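Local coordinates for protein glutamyl endopeptidase (Staphylococcus epidermidis, PDB 6PYM) that cleaves peptide bonds as a secreted serine endopeptidase, preferentially after glutamate and aspartate residues, at residues P4-H9 with D161-G166; H18-S23 with Q110-A115; V22-I27 with P139-W144. The protein carries 1 engineered substitution. All coordinates share one frame; numbering follows the deposited sequence.

Contact 1: residues P4-H9 with D161-G166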
loop_
_atom_site.group_PDB
_atom_site.type_symbol
_atom_site.label_atom_id
_atom_site.label_comp_id
_atom_site.label_asym_id
_atom_site.label_seq_id
_atom_site.Cartn_x
_atom_site.Cartn_y
_atom_site.Cartn_z
ATOM N N PRO A 4 16.125 11.525 -9.674
ATOM C CA PRO A 4 17.452 11.027 -10.071
ATOM C C PRO A 4 17.757 9.636 -9.542
ATOM O O PRO A 4 18.402 8.841 -10.242
ATOM C CB PRO A 4 18.399 12.103 -9.522
ATOM C CG PRO A 4 17.580 13.357 -9.588
ATOM C CD PRO A 4 16.183 12.923 -9.207
ATOM N N ASN A 5 17.309 9.317 -8.327
ATOM C CA ASN A 5 17.345 7.951 -7.809
ATOM C C ASN A 5 16.143 7.205 -8.374
ATOM O O ASN A 5 15.012 7.385 -7.915
ATOM C CB ASN A 5 17.306 7.961 -6.287
ATOM C CG ASN A 5 17.197 6.563 -5.694
ATOM O OD1 ASN A 5 17.561 5.575 -6.334
ATOM N ND2 ASN A 5 16.692 6.474 -4.471
ATOM N N ASN A 6 16.387 6.366 -9.378
ATOM C CA ASN A 6 15.355 5.521 -9.981
ATOM C C ASN A 6 15.904 4.099 -9.978
ATOM O O ASN A 6 16.458 3.624 -10.976
ATOM C CB ASN A 6 14.996 6.002 -11.369
ATOM C CG ASN A 6 13.920 5.164 -12.014
ATOM O OD1 ASN A 6 13.243 4.381 -11.342
ATOM N ND2 ASN A 6 13.738 5.328 -13.319
ATOM N N ASN A 7 15.761 3.438 -8.838
ATOM C CA ASN A 7 16.317 2.116 -8.568
ATOM C C ASN A 7 15.121 1.217 -8.262
ATOM O O ASN A 7 14.670 1.118 -7.119
ATOM C CB ASN A 7 17.278 2.219 -7.382
ATOM C CG ASN A 7 17.940 0.907 -7.043
ATOM O OD1 ASN A 7 17.772 -0.088 -7.746
ATOM N ND2 ASN A 7 18.708 0.900 -5.961
ATOM N N ARG A 8 14.591 0.584 -9.304
ATOM C CA ARG A 8 13.346 -0.170 -9.225
ATOM C C ARG A 8 13.524 -1.534 -9.872
ATOM O O ARG A 8 14.043 -1.637 -10.990
ATOM C CB ARG A 8 12.216 0.587 -9.917
ATOM C CG ARG A 8 11.962 1.973 -9.341
ATOM C CD ARG A 8 10.661 2.565 -9.861
ATOM N NE ARG A 8 10.755 2.910 -11.276
ATOM C CZ ARG A 8 9.733 2.921 -12.130
ATOM N NH1 ARG A 8 8.516 2.575 -11.738
ATOM N NH2 ARG A 8 9.933 3.263 -13.390
ATOM N N HIS A 9 13.082 -2.572 -9.183
ATOM C CA HIS A 9 13.281 -3.940 -9.633
ATOM C C HIS A 9 11.992 -4.721 -9.458
ATOM O O HIS A 9 11.260 -4.526 -8.480
ATOM C CB HIS A 9 14.416 -4.605 -8.847
ATOM C CG HIS A 9 15.761 -4.049 -9.177
ATOM N ND1 HIS A 9 16.338 -3.016 -8.472
ATOM C CD2 HIS A 9 16.613 -4.341 -10.186
ATOM C CE1 HIS A 9 17.508 -2.720 -9.012
ATOM N NE2 HIS A 9 17.698 -3.510 -10.053
ATOM N N ASP A 161 13.403 9.956 -1.436
ATOM C CA ASP A 161 14.110 10.307 -2.667
ATOM C C ASP A 161 14.041 9.220 -3.737
ATOM O O ASP A 161 14.698 9.342 -4.776
ATOM C CB ASP A 161 15.570 10.689 -2.372
ATOM C CG ASP A 161 16.438 9.503 -1.959
ATOM O OD1 ASP A 161 15.982 8.346 -1.955
ATOM O OD2 ASP A 161 17.626 9.737 -1.635
ATOM N N LEU A 162 13.261 8.173 -3.515
ATOM C CA LEU A 162 13.116 7.077 -4.459
ATOM C C LEU A 162 11.990 7.376 -5.448
ATOM O O LEU A 162 11.070 8.146 -5.161
ATOM C CB LEU A 162 12.852 5.769 -3.712
ATOM C CG LEU A 162 11.660 5.734 -2.752
ATOM C CD1 LEU A 162 10.361 5.335 -3.461
ATOM C CD2 LEU A 162 11.941 4.815 -1.559
ATOM N N SER A 163 12.073 6.757 -6.624
ATOM C CA SER A 163 11.124 7.004 -7.706
ATOM C C SER A 163 9.859 6.152 -7.593
ATOM O O SER A 163 9.891 4.997 -7.158
ATOM C CB SER A 163 11.781 6.716 -9.050
ATOM O OG SER A 163 12.782 7.664 -9.373
ATOM N N THR A 164 8.738 6.740 -8.023
ATOM C CA THR A 164 7.453 6.059 -8.126
ATOM C C THR A 164 6.735 6.599 -9.355
ATOM O O THR A 164 7.079 7.664 -9.873
ATOM C CB THR A 164 6.569 6.311 -6.894
ATOM O OG1 THR A 164 6.250 7.703 -6.822
ATOM C CG2 THR A 164 7.263 5.895 -5.602
ATOM N N VAL A 165 5.721 5.864 -9.817
ATOM C CA VAL A 165 4.944 6.239 -10.994
ATOM C C VAL A 165 3.476 5.990 -10.699
ATOM O O VAL A 165 3.130 5.040 -9.991
ATOM C CB VAL A 165 5.395 5.434 -12.245
ATOM C CG1 VAL A 165 4.492 5.702 -13.459
ATOM C CG2 VAL A 165 6.836 5.759 -12.598
ATOM N N GLY A 166 2.609 6.831 -11.270
ATOM C CA GLY A 166 1.170 6.647 -11.205
ATOM C C GLY A 166 0.772 5.189 -11.282
ATOM O O GLY A 166 1.181 4.465 -12.191
HETATM O O HOH W 1 16.436 11.148 -6.053
HETATM O O HOH W 2 14.205 4.397 -6.575
#
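Asp161 and Asn5 meet where the N-terminal segment of this chymotrypsin-like protease runs beside the loop that leads from strand 157-160 toward the active-site turn. Asn5 ND2 donates to Asp161 OD1 over 3.2 Å, and the two flat groups stand almost perpendicular: the acceptor lies in the amide plane, whereas ND2 sits above the carboxylate plane. Both atoms have further partners on strand 143-154, since ND2 also binds Val147 O and OD1 accepts from Lys149 N. A water that accepts from Asn5 N and donates to Asp161 O doubles the link. Leu162 brings its CB to 4.0 Å from Asn5 ND2 but sends its branched end toward Ile129 and Val131 of the sheet.

At Ser163 the hydroxyl works in two directions: OG donates to Asn5 O at 2.7 Å, tilted 34° from the carbonyl plane, and accepts from Leu3 N. Asn6 packs against the same hydroxyl, its CA and CB both 3.4 Å from Ser163 OG, while a second water accepts hydrogen bonds from Ser163 N and Asn7 N. Thr164 turns away and pairs through its backbone with Val1, so the mature N terminus is held next to the loop carrying the engineered Ala169, a predicted charge-relay position; this is consistent with a role for the N terminus in activation.

Val165 faces Arg8, whose chain bends at chi3 (-70°). NE donates to Asn6 OD1 in the carbonyl plane over 2.9 Å, NH2 forms a salt bridge with Asp137, and NH1 lies 3.7 Å from Val165 CG2.

Contact 2: residues H18-S23 with Q110-A115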
loop_
_atom_site.group_PDB
_atom_site.type_symbol
_atom_site.label_atom_id
_atom_site.label_comp_id
_atom_site.label_asym_id
_atom_site.label_seq_id
_atom_site.Cartn_x
_atom_site.Cartn_y
_atom_site.Cartn_z
ATOM N N HIS A 18 7.722 -10.713 2.791
ATOM C CA HIS A 18 6.870 -9.561 3.056
ATOM C C HIS A 18 6.097 -9.087 1.830
ATOM O O HIS A 18 5.258 -8.185 1.956
ATOM C CB HIS A 18 7.673 -8.417 3.691
ATOM C CG HIS A 18 8.545 -7.655 2.737
ATOM N ND1 HIS A 18 9.736 -8.145 2.239
ATOM C CD2 HIS A 18 8.411 -6.410 2.227
ATOM C CE1 HIS A 18 10.289 -7.239 1.452
ATOM N NE2 HIS A 18 9.508 -6.172 1.435
ATOM N N TYR A 19 6.337 -9.677 0.659
ATOM C CA TYR A 19 5.682 -9.227 -0.560
ATOM C C TYR A 19 4.244 -9.698 -0.674
ATOM O O TYR A 19 3.467 -9.077 -1.410
ATOM C CB TYR A 19 6.472 -9.701 -1.780
ATOM C CG TYR A 19 7.873 -9.150 -1.787
ATOM C CD1 TYR A 19 8.100 -7.800 -2.026
ATOM C CD2 TYR A 19 8.965 -9.963 -1.524
ATOM C CE1 TYR A 19 9.372 -7.277 -2.024
ATOM C CE2 TYR A 19 10.250 -9.450 -1.515
ATOM C CZ TYR A 19 10.448 -8.103 -1.759
ATOM O OH TYR A 19 11.737 -7.599 -1.742
ATOM N N ASP A 20 3.862 -10.756 0.048
ATOM C CA ASP A 20 2.539 -11.331 -0.163
ATOM C C ASP A 20 1.426 -10.327 0.114
ATOM O O ASP A 20 0.392 -10.342 -0.561
ATOM C CB ASP A 20 2.334 -12.636 0.621
ATOM C CG ASP A 20 2.476 -12.477 2.138
ATOM O OD1 ASP A 20 2.986 -11.446 2.632
ATOM O OD2 ASP A 20 2.091 -13.443 2.853
ATOM N N ALA A 21 1.617 -9.450 1.100
ATOM C CA ALA A 21 0.586 -8.496 1.481
ATOM C C ALA A 21 0.468 -7.331 0.507
ATOM O O ALA A 21 -0.538 -6.612 0.539
ATOM C CB ALA A 21 0.855 -7.973 2.893
ATOM N N VAL A 22 1.486 -7.103 -0.319
ATOM C CA VAL A 22 1.426 -6.045 -1.320
ATOM C C VAL A 22 0.347 -6.389 -2.341
ATOM O O VAL A 22 0.304 -7.517 -2.856
ATOM C CB VAL A 22 2.804 -5.865 -1.977
ATOM C CG1 VAL A 22 2.763 -4.764 -3.026
ATOM C CG2 VAL A 22 3.869 -5.571 -0.921
ATOM N N SER A 23 -0.534 -5.424 -2.641
ATOM C CA SER A 23 -1.753 -5.718 -3.379
ATOM C C SER A 23 -1.977 -4.754 -4.535
ATOM O O SER A 23 -1.696 -3.555 -4.434
ATOM C CB SER A 23 -2.969 -5.675 -2.459
ATOM O OG SER A 23 -2.830 -6.587 -1.378
ATOM N N GLN A 110 -6.257 -14.317 5.680
ATOM C CA GLN A 110 -5.956 -15.737 5.785
ATOM C C GLN A 110 -5.138 -16.239 4.611
ATOM O O GLN A 110 -4.335 -17.162 4.783
ATOM C CB GLN A 110 -7.258 -16.549 5.840
ATOM C CG GLN A 110 -8.100 -16.323 7.089
ATOM C CD GLN A 110 -9.437 -17.053 7.049
ATOM O OE1 GLN A 110 -10.004 -17.295 5.978
ATOM N NE2 GLN A 110 -9.945 -17.410 8.224
ATOM N N VAL A 111 -5.314 -15.654 3.423
ATOM C CA VAL A 111 -4.608 -16.137 2.243
ATOM C C VAL A 111 -3.206 -15.560 2.139
ATOM O O VAL A 111 -2.342 -16.167 1.494
ATOM C CB VAL A 111 -5.420 -15.927 0.952
ATOM C CG1 VAL A 111 -6.814 -16.526 1.094
ATOM C CG2 VAL A 111 -5.489 -14.453 0.554
ATOM N N VAL A 112 -2.961 -14.397 2.736
ATOM C CA VAL A 112 -1.628 -13.835 2.880
ATOM C C VAL A 112 -1.439 -13.481 4.343
ATOM O O VAL A 112 -2.405 -13.362 5.100
ATOM C CB VAL A 112 -1.408 -12.588 1.996
ATOM C CG1 VAL A 112 -1.646 -12.935 0.544
ATOM C CG2 VAL A 112 -2.302 -11.432 2.438
ATOM N N LYS A 113 -0.187 -13.328 4.744
ATOM C CA LYS A 113 0.099 -12.835 6.088
ATOM C C LYS A 113 -0.082 -11.323 6.121
ATOM O O LYS A 113 0.598 -10.615 5.368
ATOM C CB LYS A 113 1.529 -13.170 6.494
ATOM C CG LYS A 113 1.801 -12.907 7.972
ATOM C CD LYS A 113 3.197 -13.364 8.375
ATOM C CE LYS A 113 3.387 -13.293 9.887
ATOM N NZ LYS A 113 3.317 -11.900 10.411
ATOM N N PRO A 114 -0.954 -10.787 6.971
ATOM C CA PRO A 114 -1.054 -9.327 7.073
ATOM C C PRO A 114 0.298 -8.711 7.402
ATOM O O PRO A 114 1.092 -9.274 8.166
ATOM C CB PRO A 114 -2.068 -9.124 8.203
ATOM C CG PRO A 114 -2.937 -10.344 8.122
ATOM C CD PRO A 114 -1.964 -11.460 7.808
ATOM N N ALA A 115 0.560 -7.553 6.803
ATOM C CA ALA A 115 1.828 -6.876 7.012
ATOM C C ALA A 115 1.965 -6.417 8.455
ATOM O O ALA A 115 0.979 -6.135 9.140
ATOM C CB ALA A 115 1.928 -5.665 6.092
HETATM O O HOH W 3 3.216 -10.166 4.972
#
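Asp20 and Val112 bring their backbones to 5.7 Å, CA to CA, where one segment makes a type I beta turn from Tyr19 to Val22 and the other has just left helix 108-111. The Asp20 carboxylate does the polar work. With CG set between its own backbone N and carbonyl carbon (chi1 60°), the group reaches across to Lys113, whose N donates to OD2 over 3.0 Å. The N-H points almost straight at the oxygen (164°), yet meets it from above the carboxylate plane. The second oxygen is engaged through water: one molecule donates to Asp20 OD1 and to Lys113 O, 2.7 Å from each.

Around the carboxylate, methyl groups pack against carbonyl oxygens and each other. Val112 and Asp20 lie side by side, pointing contrary ways, with Val112 CG1 3.5 Å from Asp20 O, an oxygen hydrogen-bonded to Ser68 OG. Ala21 CB fits against Lys113 O at 3.6 Å and makes an apolar contact with Ala115 CB at 4.1 Å. Behind both alanines runs strand 34-42 of the N-terminal barrel, where Val40 has backbone bonds to Ala21 and Ala115.

The Lys113 side chain leads away from the contact, so the aspartate reads main-chain groups and not the lysine's charge. The chemistry implies a clasp in which one carboxylate holds both the N-H and, by way of water, the C=O of a single residue.

Contact 3: residues V22-I27 with P139-W144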
loop_
_atom_site.group_PDB
_atom_site.type_symbol
_atom_site.label_atom_id
_atom_site.label_comp_id
_atom_site.label_asym_id
_atom_site.label_seq_id
_atom_site.Cartn_x
_atom_site.Cartn_y
_atom_site.Cartn_z
ATOM N N VAL A 22 1.486 -7.103 -0.319
ATOM C CA VAL A 22 1.426 -6.045 -1.320
ATOM C C VAL A 22 0.347 -6.389 -2.341
ATOM O O VAL A 22 0.304 -7.517 -2.856
ATOM C CB VAL A 22 2.804 -5.865 -1.977
ATOM C CG1 VAL A 22 2.763 -4.764 -3.026
ATOM C CG2 VAL A 22 3.869 -5.571 -0.921
ATOM N N SER A 23 -0.534 -5.424 -2.641
ATOM C CA SER A 23 -1.753 -5.718 -3.379
ATOM C C SER A 23 -1.977 -4.754 -4.535
ATOM O O SER A 23 -1.696 -3.555 -4.434
ATOM C CB SER A 23 -2.969 -5.675 -2.459
ATOM O OG SER A 23 -2.830 -6.587 -1.378
ATOM N N PHE A 24 -2.522 -5.297 -5.618
ATOM C CA PHE A 24 -2.884 -4.556 -6.820
ATOM C C PHE A 24 -4.370 -4.223 -6.778
ATOM O O PHE A 24 -5.192 -5.084 -6.439
ATOM C CB PHE A 24 -2.564 -5.434 -8.034
ATOM C CG PHE A 24 -3.128 -4.940 -9.338
ATOM C CD1 PHE A 24 -2.591 -3.832 -9.974
ATOM C CD2 PHE A 24 -4.179 -5.617 -9.952
ATOM C CE1 PHE A 24 -3.110 -3.395 -11.187
ATOM C CE2 PHE A 24 -4.694 -5.186 -11.160
ATOM C CZ PHE A 24 -4.158 -4.080 -11.773
ATOM N N ILE A 25 -4.713 -2.976 -7.097
ATOM C CA ILE A 25 -6.090 -2.503 -7.039
ATOM C C ILE A 25 -6.539 -2.114 -8.441
ATOM O O ILE A 25 -5.835 -1.375 -9.141
ATOM C CB ILE A 25 -6.224 -1.309 -6.081
ATOM C CG1 ILE A 25 -5.796 -1.719 -4.672
ATOM C CG2 ILE A 25 -7.657 -0.793 -6.070
ATOM C CD1 ILE A 25 -5.983 -0.627 -3.624
ATOM N N TYR A 26 -7.718 -2.594 -8.840
ATOM C CA TYR A 26 -8.267 -2.343 -10.166
ATOM C C TYR A 26 -9.682 -1.812 -9.999
ATOM O O TYR A 26 -10.502 -2.431 -9.318
ATOM C CB TYR A 26 -8.280 -3.643 -10.973
ATOM C CG TYR A 26 -8.703 -3.495 -12.423
ATOM C CD1 TYR A 26 -10.044 -3.585 -12.793
ATOM C CD2 TYR A 26 -7.758 -3.297 -13.424
ATOM C CE1 TYR A 26 -10.430 -3.466 -14.130
ATOM C CE2 TYR A 26 -8.136 -3.173 -14.759
ATOM C CZ TYR A 26 -9.467 -3.267 -15.102
ATOM O OH TYR A 26 -9.826 -3.149 -16.430
ATOM N N ILE A 27 -9.957 -0.652 -10.594
ATOM C CA ILE A 27 -11.272 -0.017 -10.504
ATOM C C ILE A 27 -11.723 0.366 -11.908
ATOM O O ILE A 27 -11.124 1.254 -12.528
ATOM C CB ILE A 27 -11.257 1.227 -9.597
ATOM C CG1 ILE A 27 -10.739 0.888 -8.196
ATOM C CG2 ILE A 27 -12.657 1.829 -9.506
ATOM C CD1 ILE A 27 -10.556 2.104 -7.294
ATOM N N PRO A 139 4.237 -3.361 -16.942
ATOM C CA PRO A 139 3.072 -4.137 -17.377
ATOM C C PRO A 139 2.061 -4.271 -16.247
ATOM O O PRO A 139 2.418 -4.325 -15.059
ATOM C CB PRO A 139 3.669 -5.492 -17.772
ATOM C CG PRO A 139 5.082 -5.175 -18.148
ATOM C CD PRO A 139 5.493 -4.097 -17.178
ATOM N N LEU A 140 0.785 -4.302 -16.625
ATOM C CA LEU A 140 -0.293 -4.252 -15.648
ATOM C C LEU A 140 -0.138 -5.359 -14.611
ATOM O O LEU A 140 0.166 -6.509 -14.944
ATOM C CB LEU A 140 -1.645 -4.371 -16.352
ATOM C CG LEU A 140 -2.886 -4.156 -15.482
ATOM C CD1 LEU A 140 -2.960 -2.726 -14.978
ATOM C CD2 LEU A 140 -4.146 -4.527 -16.251
ATOM N N ALA A 141 -0.316 -4.989 -13.344
ATOM C CA ALA A 141 -0.327 -5.923 -12.223
ATOM C C ALA A 141 1.024 -6.573 -11.960
ATOM O O ALA A 141 1.080 -7.640 -11.341
ATOM C CB ALA A 141 -1.441 -6.969 -12.349
ATOM N N THR A 142 2.122 -5.952 -12.396
ATOM C CA THR A 142 3.451 -6.403 -12.018
ATOM C C THR A 142 3.961 -5.610 -10.818
ATOM O O THR A 142 3.770 -4.391 -10.732
ATOM C CB THR A 142 4.459 -6.350 -13.176
ATOM O OG1 THR A 142 4.607 -5.004 -13.675
ATOM C CG2 THR A 142 4.029 -7.289 -14.310
ATOM N N MET A 143 4.588 -6.318 -9.886
ATOM C CA MET A 143 5.018 -5.741 -8.619
ATOM C C MET A 143 6.477 -5.309 -8.718
ATOM O O MET A 143 7.322 -6.079 -9.197
ATOM C CB MET A 143 4.847 -6.772 -7.502
ATOM C CG MET A 143 5.130 -6.203 -6.126
ATOM S SD MET A 143 5.251 -7.417 -4.793
ATOM C CE MET A 143 3.606 -8.143 -4.798
ATOM N N TRP A 144 6.767 -4.085 -8.269
ATOM C CA TRP A 144 8.098 -3.505 -8.350
ATOM C C TRP A 144 8.463 -2.891 -7.012
ATOM O O TRP A 144 7.630 -2.253 -6.356
ATOM C CB TRP A 144 8.192 -2.424 -9.459
ATOM C CG TRP A 144 7.975 -3.011 -10.797
ATOM C CD1 TRP A 144 6.799 -3.476 -11.302
ATOM C CD2 TRP A 144 8.968 -3.252 -11.798
ATOM N NE1 TRP A 144 6.996 -4.008 -12.560
ATOM C CE2 TRP A 144 8.322 -3.882 -12.881
ATOM C CE3 TRP A 144 10.342 -3.001 -11.883
ATOM C CZ2 TRP A 144 9.001 -4.248 -14.047
ATOM C CZ3 TRP A 144 11.013 -3.381 -13.032
ATOM C CH2 TRP A 144 10.339 -3.989 -14.098
#
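The interface between the two beta-barrels of the chymotrypsin fold is crossed here, where Phe24 on strand 22-27 of the first barrel receives Ala141 from the turn that precedes strand 143-154 of the second. Ala141 CB sits over the middle of the Phe24 ring, 3.8 Å from the centroid and only 6° off the ring normal, a textbook CH-pi contact. The methyl is delivered by a type II beta turn from Pro139 to Thr142, in which Ala141 takes the position with positive phi (67°). Next to it the Leu140 side chain runs about perpendicular to that of Phe24 and puts CD1 3.7 Å from Phe24 CZ; its other methyl, CD2, comes within 4.5 Å of Tyr26 CE2. Met143, its chain folded at chi3 (-62°), carries CE to Val22 CB at 3.7 Å.

The turn is braced from within. Pro139 O accepts from Thr142 N and, at 2.7 Å, from Thr142 OG1, and this hydroxyl in turn accepts a hydrogen bond from Trp144 NE1 over 2.8 Å, lying in the plane of the indole.

No hydrogen bond joins the two segments, so the link is one of van der Waals and CH-pi packing. Tyr134 meets the Phe24 ring edge to face, and Tyr33 stacks on Tyr26. Within its own barrel strand 22-27 pairs with strand 34-42, and in the other half Met143 touches Ile11 of strand 8-11.

Overall arrangement
From the N terminus, the chain enters contact 1, which closes the widest loop by joining residues 4-9 to 161-166 beside the sheet that holds strands 8-11 and 143-154. Residues 18-27 follow, the turn serving contact 2 and strand 22-27 contact 3, and both lie within that wide loop. Contact 2 closes the shorter one, to residues 110-115 beyond the first barrel, whereas contact 3 reaches further along the chain to 139-144 in the second. They share Val22 and Ser23, and touch where Tyr19 O lies 3.5 Å from Met143 CE. Contacts 1 and 3 meet through those neighbouring strands, at His9 and Trp144. Contacts 1 and 2 do not touch; their nearest atoms are about 7 Å apart.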